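Local coordinates for protection of telomeres protein poz1 (Schizosaccharomyces pombe, PDB 5WE0) that binds telomeric DNA and acts as a negative regulator of telomerase, limiting telomere length, at residues K20-D25 with Y219-K224; N105-R110 with E136-Y141; I58-Y63 with S97-R102; Y63-S68 with Q87-E92. All coordinates share one frame; numbering follows the deposited sequence.

Interaction 1: residues K20-D25 with Y219-K224; sequences KENHYD and YIQCTK
Q221 and H23 meet with their flat groups set nearly perpendicular, amide and imidazole planes 80° apart. The glutamine chain is folded at chi2 (-55°), which turns its amide forward along its own helix, toward K224, and up against the loop, where the two ends of the amide do different work. Q221 NE2 gives E21 O a nearly straight bond of 2.9 Å, N-H...O angle 169°, lying in the carbonyl plane and almost in the plane of the amide. OE1 approaches the ring obliquely, with Q221 OE1 3.2 Å from H23 CE1, and accepts a bond from K224 NZ one turn on. At the ring edge sits I220, whose CG2 is 3.9 Å from H23 CE1. K224 is extended beyond CG and carries its ammonium in among the loop carbonyls, where K224 NZ makes a weak bond of 3.3 Å to K20 O. The firmer partner of that ammonium is E62, which pairs with it in a salt bridge and also takes a bond from H23 ND1; a carboxylate between them would be expected to ease the proximity of lysine and histidine. H23 NE2 is bonded in turn to S217. The loop after helix 2-18 is thus pinned onto helix 209-230, with helix 54-64 beside both: I220 and K224 pack on I58, and the backbone N of Y24 also bonds E62.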
# COMPACT_ATOMS: atom_id res chain seq x y z
N LYS A 20 4.85 14.65 -1.16
CA LYS A 20 3.82 15.62 -0.80
C LYS A 20 3.78 15.80 0.71
O LYS A 20 4.14 14.90 1.48
CB LYS A 20 2.45 15.16 -1.28
CG LYS A 20 2.30 15.01 -2.79
CD LYS A 20 2.28 16.38 -3.47
CE LYS A 20 1.92 16.24 -4.95
NZ LYS A 20 1.91 17.55 -5.69
N GLU A 21 3.37 17.00 1.13
CA GLU A 21 3.00 17.23 2.52
C GLU A 21 1.83 16.34 2.92
O GLU A 21 1.84 15.69 3.97
CB GLU A 21 2.66 18.70 2.75
CG GLU A 21 2.11 18.98 4.15
CD GLU A 21 1.86 20.46 4.42
OE1 GLU A 21 1.47 21.19 3.48
OE2 GLU A 21 2.03 20.88 5.58
N ASN A 22 0.79 16.33 2.08
CA ASN A 22 -0.31 15.40 2.23
C ASN A 22 -0.10 14.24 1.26
O ASN A 22 1.04 13.79 1.09
CB ASN A 22 -1.65 16.10 2.01
CG ASN A 22 -1.84 17.29 2.93
OD1 ASN A 22 -1.80 17.16 4.16
ND2 ASN A 22 -1.98 18.48 2.34
N HIS A 23 -1.15 13.74 0.63
CA HIS A 23 -1.05 12.53 -0.16
C HIS A 23 -0.95 12.84 -1.65
O HIS A 23 -1.63 13.73 -2.17
CB HIS A 23 -2.24 11.61 0.10
CG HIS A 23 -2.35 11.16 1.52
ND1 HIS A 23 -1.30 10.57 2.20
CD2 HIS A 23 -3.37 11.24 2.40
CE1 HIS A 23 -1.69 10.28 3.43
NE2 HIS A 23 -2.94 10.67 3.58
N TYR A 24 -0.11 12.07 -2.34
CA TYR A 24 0.03 12.21 -3.78
C TYR A 24 -1.24 11.78 -4.51
O TYR A 24 -1.98 10.88 -4.07
CB TYR A 24 1.23 11.41 -4.27
CG TYR A 24 1.30 11.34 -5.77
CD1 TYR A 24 1.85 12.38 -6.52
CD2 TYR A 24 0.76 10.26 -6.46
CE1 TYR A 24 1.88 12.33 -7.91
CE2 TYR A 24 0.79 10.20 -7.84
CZ TYR A 24 1.36 11.23 -8.56
OH TYR A 24 1.36 11.14 -9.93
N ASP A 25 -1.52 12.44 -5.63
CA ASP A 25 -2.53 11.99 -6.57
C ASP A 25 -2.07 12.40 -7.97
O ASP A 25 -1.45 13.45 -8.13
CB ASP A 25 -3.92 12.56 -6.26
CG ASP A 25 -5.01 12.05 -7.23
OD1 ASP A 25 -4.93 10.89 -7.74
OD2 ASP A 25 -5.96 12.82 -7.50
N TYR A 219 -1.53 6.19 8.86
CA TYR A 219 -0.30 5.40 8.88
C TYR A 219 0.76 6.04 7.99
O TYR A 219 1.94 6.10 8.36
CB TYR A 219 -0.56 3.96 8.43
CG TYR A 219 0.75 3.24 8.28
CD1 TYR A 219 1.50 2.88 9.41
CD2 TYR A 219 1.29 3.00 7.03
CE1 TYR A 219 2.74 2.27 9.28
CE2 TYR A 219 2.50 2.39 6.87
CZ TYR A 219 3.23 2.03 7.99
OH TYR A 219 4.46 1.44 7.81
N ILE A 220 0.38 6.47 6.79
CA ILE A 220 1.34 7.06 5.87
C ILE A 220 1.89 8.37 6.43
O ILE A 220 3.09 8.64 6.33
CB ILE A 220 0.69 7.25 4.48
CG1 ILE A 220 0.38 5.88 3.83
CG2 ILE A 220 1.60 8.11 3.57
CD1 ILE A 220 1.64 5.01 3.52
N GLN A 221 1.02 9.20 7.01
CA GLN A 221 1.45 10.49 7.55
C GLN A 221 2.34 10.30 8.78
O GLN A 221 3.33 11.03 8.96
CB GLN A 221 0.22 11.34 7.88
CG GLN A 221 -0.60 11.82 6.64
CD GLN A 221 0.26 12.59 5.61
OE1 GLN A 221 0.69 12.04 4.59
NE2 GLN A 221 0.51 13.88 5.88
N CYS A 222 1.97 9.35 9.65
CA CYS A 222 2.79 9.01 10.80
C CYS A 222 4.18 8.56 10.36
O CYS A 222 5.20 9.05 10.87
CB CYS A 222 2.10 7.90 11.60
SG CYS A 222 2.92 7.45 13.17
N THR A 223 4.22 7.68 9.37
CA THR A 223 5.49 7.17 8.85
C THR A 223 6.34 8.30 8.26
O THR A 223 7.53 8.40 8.55
CB THR A 223 5.23 6.10 7.79
OG1 THR A 223 4.53 5.00 8.39
CG2 THR A 223 6.53 5.58 7.22
N LYS A 224 5.71 9.17 7.44
CA LYS A 224 6.42 10.31 6.85
C LYS A 224 7.03 11.19 7.92
O LYS A 224 8.19 11.62 7.80
CB LYS A 224 5.47 11.16 6.01
CG LYS A 224 5.10 10.66 4.62
CD LYS A 224 4.31 11.78 3.90
CE LYS A 224 3.64 11.27 2.65
NZ LYS A 224 2.50 12.13 2.21

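Interaction 2: residues N105-R110 with E136-Y141; sequences NIELER and EALKLY
E107 lies over the ring of Y141 where helices 93-115 and 130-157, consecutive in the chain, pack as an antiparallel helical hairpin, their short axes 11.5 Å apart and 167° from parallel. The glutamate CG is anti to its own backbone N (chi1 172°), which sends the chain across to the other helix; a bend at chi2 (61°) then turns the carboxylate along that helix. As a result CG stands over the middle of the tyrosine, 3.8 Å from E107 CG to the centroid of the Y141 ring, a CH-pi contact nearly on the ring normal, and the carboxylate runs on stacked close to parallel with the ring. R110, one turn later on the same helix, bends at chi3 and takes that carboxylate side-on: R110 NE bonds E107 OE1 at 2.8 Å, and R110 NH2 bonds E107 OE2 at 2.7 Å, both almost straight. The glutamate lies in the guanidinium plane, although the arginine stands above the carboxylate plane. This salt bridge fixes the rotation of both groups, and more partners surround it: Y219 bonds OE1, Q111 bonds OE2, and N134 and Q226 receive R110 NH1. These partners would be expected to offset the cost of burying the pair. L138 reaches in at about a right angle to both side chains, E107 and R110, its CD2 3.2 Å from E107 OE2. Against one face of the guanidinium rests the methyl of A137, with A137 CB 3.5 Å from R110 NE.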
# COMPACT_ATOMS: atom_id res chain seq x y z
N ASN A 105 7.24 -3.26 2.92
CA ASN A 105 8.56 -2.65 2.76
C ASN A 105 8.62 -1.31 3.49
O ASN A 105 9.59 -1.01 4.18
CB ASN A 105 8.92 -2.44 1.29
CG ASN A 105 9.03 -3.74 0.50
OD1 ASN A 105 9.14 -4.83 1.06
ND2 ASN A 105 8.96 -3.62 -0.83
N ILE A 106 7.56 -0.49 3.36
CA ILE A 106 7.52 0.79 4.06
C ILE A 106 7.65 0.58 5.55
O ILE A 106 8.45 1.23 6.23
CB ILE A 106 6.22 1.55 3.73
CG1 ILE A 106 6.17 1.94 2.26
CG2 ILE A 106 6.07 2.76 4.61
CD1 ILE A 106 4.74 2.35 1.79
N GLU A 107 6.85 -0.35 6.09
CA GLU A 107 6.86 -0.57 7.53
C GLU A 107 8.22 -1.08 7.98
O GLU A 107 8.71 -0.72 9.06
CB GLU A 107 5.74 -1.55 7.92
CG GLU A 107 5.76 -2.04 9.38
CD GLU A 107 5.60 -0.93 10.42
OE1 GLU A 107 5.33 0.24 10.05
OE2 GLU A 107 5.74 -1.22 11.63
N LEU A 108 8.83 -1.94 7.16
CA LEU A 108 10.14 -2.49 7.48
C LEU A 108 11.14 -1.35 7.62
O LEU A 108 11.91 -1.29 8.58
CB LEU A 108 10.58 -3.47 6.40
CG LEU A 108 10.28 -4.95 6.65
CD1 LEU A 108 10.93 -5.82 5.58
CD2 LEU A 108 10.75 -5.36 8.04
N GLU A 109 11.13 -0.46 6.64
CA GLU A 109 12.03 0.70 6.63
C GLU A 109 11.72 1.67 7.78
O GLU A 109 12.65 2.24 8.37
CB GLU A 109 11.93 1.43 5.29
CG GLU A 109 12.92 2.57 5.11
CD GLU A 109 13.65 2.49 3.78
OE1 GLU A 109 13.70 1.38 3.18
OE2 GLU A 109 14.15 3.54 3.33
N ARG A 110 10.44 1.91 8.07
CA ARG A 110 10.12 2.75 9.23
C ARG A 110 10.69 2.14 10.51
O ARG A 110 11.26 2.85 11.34
CB ARG A 110 8.61 2.92 9.36
CG ARG A 110 8.20 3.89 10.44
CD ARG A 110 6.78 3.63 10.86
NE ARG A 110 6.66 2.29 11.43
CZ ARG A 110 7.07 1.96 12.66
NH1 ARG A 110 7.62 2.87 13.45
NH2 ARG A 110 6.93 0.71 13.10
N GLU A 136 2.14 3.98 17.74
CA GLU A 136 1.03 4.48 16.94
C GLU A 136 1.11 3.93 15.52
O GLU A 136 0.11 3.43 14.98
CB GLU A 136 1.03 6.00 16.93
CG GLU A 136 0.22 6.62 18.03
CD GLU A 136 0.34 8.13 18.01
OE1 GLU A 136 0.11 8.72 16.94
OE2 GLU A 136 0.64 8.75 19.05
N ALA A 137 2.29 4.00 14.89
CA ALA A 137 2.46 3.47 13.55
C ALA A 137 2.16 1.98 13.50
O ALA A 137 1.49 1.51 12.57
CB ALA A 137 3.87 3.76 13.04
N LEU A 138 2.62 1.22 14.50
CA LEU A 138 2.39 -0.22 14.49
C LEU A 138 0.91 -0.53 14.58
O LEU A 138 0.43 -1.46 13.92
CB LEU A 138 3.11 -0.89 15.66
CG LEU A 138 4.60 -1.11 15.59
CD1 LEU A 138 5.10 -1.51 16.99
CD2 LEU A 138 4.91 -2.20 14.56
N LYS A 139 0.16 0.23 15.39
CA LYS A 139 -1.27 -0.04 15.54
C LYS A 139 -2.01 0.31 14.25
O LYS A 139 -2.85 -0.46 13.78
CB LYS A 139 -1.82 0.76 16.72
CG LYS A 139 -1.59 0.07 18.05
CD LYS A 139 -1.51 1.05 19.21
CE LYS A 139 -2.82 1.74 19.46
NZ LYS A 139 -2.74 2.77 20.53
N LEU A 140 -1.70 1.47 13.67
CA LEU A 140 -2.29 1.87 12.40
C LEU A 140 -1.93 0.89 11.29
O LEU A 140 -2.77 0.54 10.46
CB LEU A 140 -1.84 3.29 12.03
CG LEU A 140 -2.37 4.38 12.96
CD1 LEU A 140 -1.60 5.70 12.78
CD2 LEU A 140 -3.87 4.58 12.71
N TYR A 141 -0.66 0.45 11.25
CA TYR A 141 -0.23 -0.47 10.20
C TYR A 141 -1.04 -1.75 10.24
O TYR A 141 -1.49 -2.27 9.20
CB TYR A 141 1.25 -0.80 10.35
CG TYR A 141 1.71 -1.90 9.43
CD1 TYR A 141 2.04 -1.61 8.12
CD2 TYR A 141 1.87 -3.22 9.89
CE1 TYR A 141 2.47 -2.59 7.25
CE2 TYR A 141 2.33 -4.21 9.01
CZ TYR A 141 2.62 -3.88 7.69
OH TYR A 141 3.06 -4.80 6.76

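Interaction 3: residues I58-Y63 with S97-R102; sequences IAFIEY and SNALER
F60 and I61 of helix 54-64 meet A99 and R102 of helix 93-115 at a steep crossing of two packed helices, with a signed angle of -136° and 9.9 Å between the short axes. The nearest CA pair is I61 CA to A99 CA, 6.6 Å apart, and the small side chain of A99 is consistent with so close an approach. With chi1 at 173°, the F60 ring extends away from its own backbone N and into the interface, where it is met from two directions. A99 comes at the rim in the plane of the ring, with A99 CB 3.5 Å from F60 CE2. R102 comes over a face, placing R102 CZ 4.5 Å from the F60 centroid and almost on the ring normal, a cation-pi contact. The guanidinium is not laid flat, since its plane and that of the ring are 67° apart; it leans an edge toward the phenyl, and NE is its closest nitrogen, with R102 NE 3.3 Å from F60 CD2. Beyond the two helices, R102 NH2 pairs with an acidic side chain of the chain of another protein in a salt bridge, a second hold on the guanidinium. I61 sends its CD1 onto the helix backbone, with I61 CD1 3.4 Å from A99 O and 4.1 Å from A99 CB. All four residues are buried near the centre of the chain. Helix 209-230 closes over the I61 side through I220, I106 of helix 93-115 adds to that packing, L95 touches F60, and L100 turns from this contact to F170 and W174 of helix 164-174.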
# COMPACT_ATOMS: atom_id res chain seq x y z
N ILE A 58 5.55 4.75 -1.05
CA ILE A 58 4.56 5.58 -0.38
C ILE A 58 3.63 6.21 -1.40
O ILE A 58 2.41 6.26 -1.20
CB ILE A 58 5.25 6.66 0.49
CG1 ILE A 58 5.86 6.02 1.73
CG2 ILE A 58 4.28 7.76 0.89
CD1 ILE A 58 6.74 6.97 2.52
N ALA A 59 4.19 6.74 -2.49
CA ALA A 59 3.37 7.33 -3.54
C ALA A 59 2.47 6.29 -4.18
O ALA A 59 1.29 6.55 -4.43
CB ALA A 59 4.27 7.98 -4.60
N PHE A 60 2.99 5.08 -4.39
CA PHE A 60 2.15 4.01 -4.92
C PHE A 60 0.97 3.75 -4.01
O PHE A 60 -0.17 3.66 -4.47
CB PHE A 60 2.94 2.72 -5.11
CG PHE A 60 2.04 1.58 -5.50
CD1 PHE A 60 1.57 1.47 -6.80
CD2 PHE A 60 1.58 0.68 -4.54
CE1 PHE A 60 0.70 0.45 -7.14
CE2 PHE A 60 0.71 -0.33 -4.88
CZ PHE A 60 0.26 -0.44 -6.18
N ILE A 61 1.22 3.63 -2.71
CA ILE A 61 0.15 3.35 -1.76
C ILE A 61 -0.87 4.49 -1.75
O ILE A 61 -2.09 4.25 -1.74
CB ILE A 61 0.74 3.12 -0.35
CG1 ILE A 61 1.55 1.82 -0.32
CG2 ILE A 61 -0.36 3.14 0.71
CD1 ILE A 61 0.73 0.58 -0.76
N GLU A 62 -0.40 5.74 -1.74
CA GLU A 62 -1.32 6.87 -1.79
C GLU A 62 -2.15 6.86 -3.08
O GLU A 62 -3.34 7.19 -3.06
CB GLU A 62 -0.52 8.18 -1.67
CG GLU A 62 0.19 8.33 -0.31
CD GLU A 62 1.06 9.57 -0.26
OE1 GLU A 62 1.60 9.96 -1.32
OE2 GLU A 62 1.21 10.15 0.86
N TYR A 63 -1.53 6.51 -4.21
CA TYR A 63 -2.24 6.50 -5.49
C TYR A 63 -3.20 5.32 -5.56
O TYR A 63 -4.39 5.48 -5.81
CB TYR A 63 -1.22 6.47 -6.64
CG TYR A 63 -1.81 6.54 -8.05
CD1 TYR A 63 -2.76 7.49 -8.39
CD2 TYR A 63 -1.39 5.65 -9.04
CE1 TYR A 63 -3.29 7.55 -9.68
CE2 TYR A 63 -1.91 5.71 -10.33
CZ TYR A 63 -2.85 6.66 -10.64
OH TYR A 63 -3.36 6.73 -11.90
N SER A 97 -2.00 -7.64 -3.83
CA SER A 97 -0.90 -8.39 -3.25
C SER A 97 0.41 -7.61 -3.35
O SER A 97 1.20 -7.59 -2.39
CB SER A 97 -0.80 -9.75 -3.95
OG SER A 97 0.00 -10.65 -3.22
N ASN A 98 0.67 -6.96 -4.50
CA ASN A 98 1.85 -6.12 -4.64
C ASN A 98 1.80 -4.93 -3.70
O ASN A 98 2.81 -4.56 -3.08
CB ASN A 98 2.01 -5.64 -6.08
CG ASN A 98 2.35 -6.78 -7.04
OD1 ASN A 98 2.74 -7.86 -6.63
ND2 ASN A 98 2.20 -6.52 -8.33
N ALA A 99 0.62 -4.31 -3.58
CA ALA A 99 0.47 -3.18 -2.67
C ALA A 99 0.79 -3.58 -1.23
O ALA A 99 1.38 -2.79 -0.48
CB ALA A 99 -0.95 -2.62 -2.78
N LEU A 100 0.37 -4.79 -0.80
CA LEU A 100 0.66 -5.22 0.57
C LEU A 100 2.15 -5.47 0.76
O LEU A 100 2.69 -5.22 1.85
CB LEU A 100 -0.11 -6.49 0.92
CG LEU A 100 -1.60 -6.29 1.20
CD1 LEU A 100 -2.34 -7.63 1.12
CD2 LEU A 100 -1.76 -5.61 2.55
N GLU A 101 2.81 -5.97 -0.26
CA GLU A 101 4.24 -6.15 -0.16
C GLU A 101 4.94 -4.79 -0.06
O GLU A 101 5.87 -4.63 0.73
CB GLU A 101 4.74 -6.97 -1.34
CG GLU A 101 6.21 -7.29 -1.26
CD GLU A 101 6.63 -8.38 -2.23
OE1 GLU A 101 7.85 -8.60 -2.40
OE2 GLU A 101 5.73 -9.03 -2.82
N ARG A 102 4.43 -3.82 -0.81
CA ARG A 102 4.97 -2.47 -0.79
C ARG A 102 4.75 -1.86 0.59
O ARG A 102 5.66 -1.24 1.16
CB ARG A 102 4.31 -1.61 -1.86
CG ARG A 102 4.83 -1.87 -3.27
CD ARG A 102 4.24 -0.88 -4.27
NE ARG A 102 3.84 -1.53 -5.51
CZ ARG A 102 4.70 -2.06 -6.39
NH1 ARG A 102 6.00 -2.01 -6.15
NH2 ARG A 102 4.25 -2.63 -7.49

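Interaction 4: residues Y63-S68 with Q87-E92; sequences YCFNLS and QQILWE
The F65 ring has the sulfur of C64 over one face, offset toward the rim, while I89 and W91 come at its edge. I89 CD1 lies 4.1 Å from F65 CD1, and W91 CH2 is likewise 4.1 Å from F65 CE1, the two aromatic side chains crossing at about a right angle. I89 serves both rings, since its CG2 also covers one face of the indole. The polar grip is made by N66, whose ND2 bonds Q87 O at 2.6 Å with an N-H...O angle of 147°, the donor standing 39° out of the carbonyl plane. N66 has positive phi (57°) as the C-prime residue of a Schellman motif that ends helix 54-64: L67 N bonds E62 O, and N66 N bonds Y63 O. A water bridges the two segments as well, giving to C64 O at 2.6 Å and accepting from L90 N. The amide of Q87 has its partner outside, N213 of helix 209-230. That helix also brings W209 edge-to-face with W91 and L216 against F65. I96 and A99 of helix 93-115 pack on F65 too, and I148 of helix 130-157 touches the same ring.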
# COMPACT_ATOMS: atom_id res chain seq x y z
N TYR A 63 -1.53 6.51 -4.21
CA TYR A 63 -2.24 6.50 -5.49
C TYR A 63 -3.20 5.32 -5.56
O TYR A 63 -4.39 5.48 -5.81
CB TYR A 63 -1.22 6.47 -6.64
CG TYR A 63 -1.81 6.54 -8.05
CD1 TYR A 63 -2.76 7.49 -8.39
CD2 TYR A 63 -1.39 5.65 -9.04
CE1 TYR A 63 -3.29 7.55 -9.68
CE2 TYR A 63 -1.91 5.71 -10.33
CZ TYR A 63 -2.85 6.66 -10.64
OH TYR A 63 -3.36 6.73 -11.90
N CYS A 64 -2.69 4.12 -5.24
CA CYS A 64 -3.48 2.89 -5.31
C CYS A 64 -4.77 2.97 -4.49
O CYS A 64 -5.83 2.55 -4.95
CB CYS A 64 -2.61 1.73 -4.82
SG CYS A 64 -3.45 0.16 -4.81
N PHE A 65 -4.68 3.46 -3.26
CA PHE A 65 -5.85 3.53 -2.39
C PHE A 65 -6.48 4.91 -2.39
O PHE A 65 -7.41 5.16 -1.61
CB PHE A 65 -5.50 3.08 -0.96
CG PHE A 65 -5.11 1.64 -0.89
CD1 PHE A 65 -6.08 0.65 -1.00
CD2 PHE A 65 -3.79 1.27 -0.80
CE1 PHE A 65 -5.73 -0.69 -0.99
CE2 PHE A 65 -3.43 -0.07 -0.77
CZ PHE A 65 -4.40 -1.05 -0.87
N ASN A 66 -6.01 5.81 -3.26
CA ASN A 66 -6.66 7.10 -3.47
C ASN A 66 -6.76 7.87 -2.15
O ASN A 66 -7.80 8.44 -1.80
CB ASN A 66 -8.03 6.89 -4.12
CG ASN A 66 -8.43 8.02 -5.09
OD1 ASN A 66 -7.64 8.91 -5.39
ND2 ASN A 66 -9.66 7.95 -5.59
N LEU A 67 -5.65 7.88 -1.39
CA LEU A 67 -5.66 8.46 -0.05
C LEU A 67 -5.93 9.97 -0.05
O LEU A 67 -6.26 10.52 1.00
CB LEU A 67 -4.33 8.16 0.68
CG LEU A 67 -4.11 6.67 0.95
CD1 LEU A 67 -2.87 6.44 1.84
CD2 LEU A 67 -5.36 6.07 1.59
N SER A 68 -5.77 10.64 -1.20
CA SER A 68 -6.10 12.06 -1.31
C SER A 68 -7.57 12.36 -1.07
O SER A 68 -7.89 13.52 -0.76
CB SER A 68 -5.75 12.59 -2.70
OG SER A 68 -4.38 12.87 -2.76
N GLN A 87 -13.82 5.26 -3.73
CA GLN A 87 -12.60 5.96 -4.13
C GLN A 87 -11.93 5.32 -5.33
O GLN A 87 -10.73 5.55 -5.55
CB GLN A 87 -11.62 6.01 -2.95
CG GLN A 87 -12.30 6.49 -1.71
CD GLN A 87 -11.46 6.29 -0.49
OE1 GLN A 87 -11.99 6.07 0.62
NE2 GLN A 87 -10.15 6.39 -0.65
N GLN A 88 -12.66 4.53 -6.10
CA GLN A 88 -12.10 3.89 -7.29
C GLN A 88 -10.81 3.14 -6.94
O GLN A 88 -9.74 3.40 -7.50
CB GLN A 88 -11.87 4.92 -8.40
CG GLN A 88 -13.11 5.69 -8.91
CD GLN A 88 -12.78 6.55 -10.15
OE1 GLN A 88 -12.28 7.67 -10.04
NE2 GLN A 88 -13.04 6.00 -11.34
N ILE A 89 -10.92 2.22 -5.98
CA ILE A 89 -9.85 1.26 -5.72
C ILE A 89 -10.07 0.06 -6.62
O ILE A 89 -11.19 -0.45 -6.73
CB ILE A 89 -9.80 0.86 -4.24
CG1 ILE A 89 -9.58 2.10 -3.35
CG2 ILE A 89 -8.72 -0.20 -4.01
CD1 ILE A 89 -9.86 1.88 -1.91
N LEU A 90 -9.00 -0.37 -7.30
CA LEU A 90 -9.01 -1.56 -8.14
C LEU A 90 -8.69 -2.78 -7.26
O LEU A 90 -7.52 -3.06 -6.97
CB LEU A 90 -8.01 -1.41 -9.28
CG LEU A 90 -7.86 -2.64 -10.19
CD1 LEU A 90 -9.22 -3.07 -10.80
CD2 LEU A 90 -6.82 -2.43 -11.27
N TRP A 91 -9.72 -3.49 -6.83
CA TRP A 91 -9.52 -4.72 -6.07
C TRP A 91 -9.24 -5.82 -7.08
O TRP A 91 -10.13 -6.49 -7.59
CB TRP A 91 -10.72 -5.03 -5.18
CG TRP A 91 -10.92 -3.96 -4.16
CD1 TRP A 91 -11.83 -2.95 -4.22
CD2 TRP A 91 -10.19 -3.79 -2.94
NE1 TRP A 91 -11.72 -2.16 -3.10
CE2 TRP A 91 -10.72 -2.65 -2.30
CE3 TRP A 91 -9.15 -4.49 -2.32
CZ2 TRP A 91 -10.22 -2.18 -1.08
CZ3 TRP A 91 -8.68 -4.04 -1.10
CH2 TRP A 91 -9.21 -2.88 -0.50
N GLU A 92 -7.97 -5.98 -7.41
CA GLU A 92 -7.54 -7.07 -8.25
C GLU A 92 -6.44 -7.78 -7.46
O GLU A 92 -5.58 -7.11 -6.87
CB GLU A 92 -7.05 -6.56 -9.63
CG GLU A 92 -6.73 -7.67 -10.63
CD GLU A 92 -5.29 -8.20 -10.57
OE1 GLU A 92 -4.35 -7.37 -10.61
OE2 GLU A 92 -5.11 -9.45 -10.46
O HOH W 1 -6.28 0.78 -6.86

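Overall arrangement
From the N terminus, the loop at 20-25 waits for helix 209-230 and closes the widest loop, interaction 1, within which the other three all lie. Helix 54-64 comes next; its 58-63 part closes interaction 3 on 97-102, and interaction 4, between 63-68 and 87-92, is nested inside that, sharing Y63. Interaction 2 follows in series after interaction 3, where helix 93-115 turns back as helix 130-157. No loops cross. E62 joins interaction 1 to interaction 3, Y219 reaches E107 to link interaction 1 with interaction 2, and I106 packs between interactions 2 and 3. Together they draw helices 54-64, 93-115, 130-157 and 209-230 into one bundle.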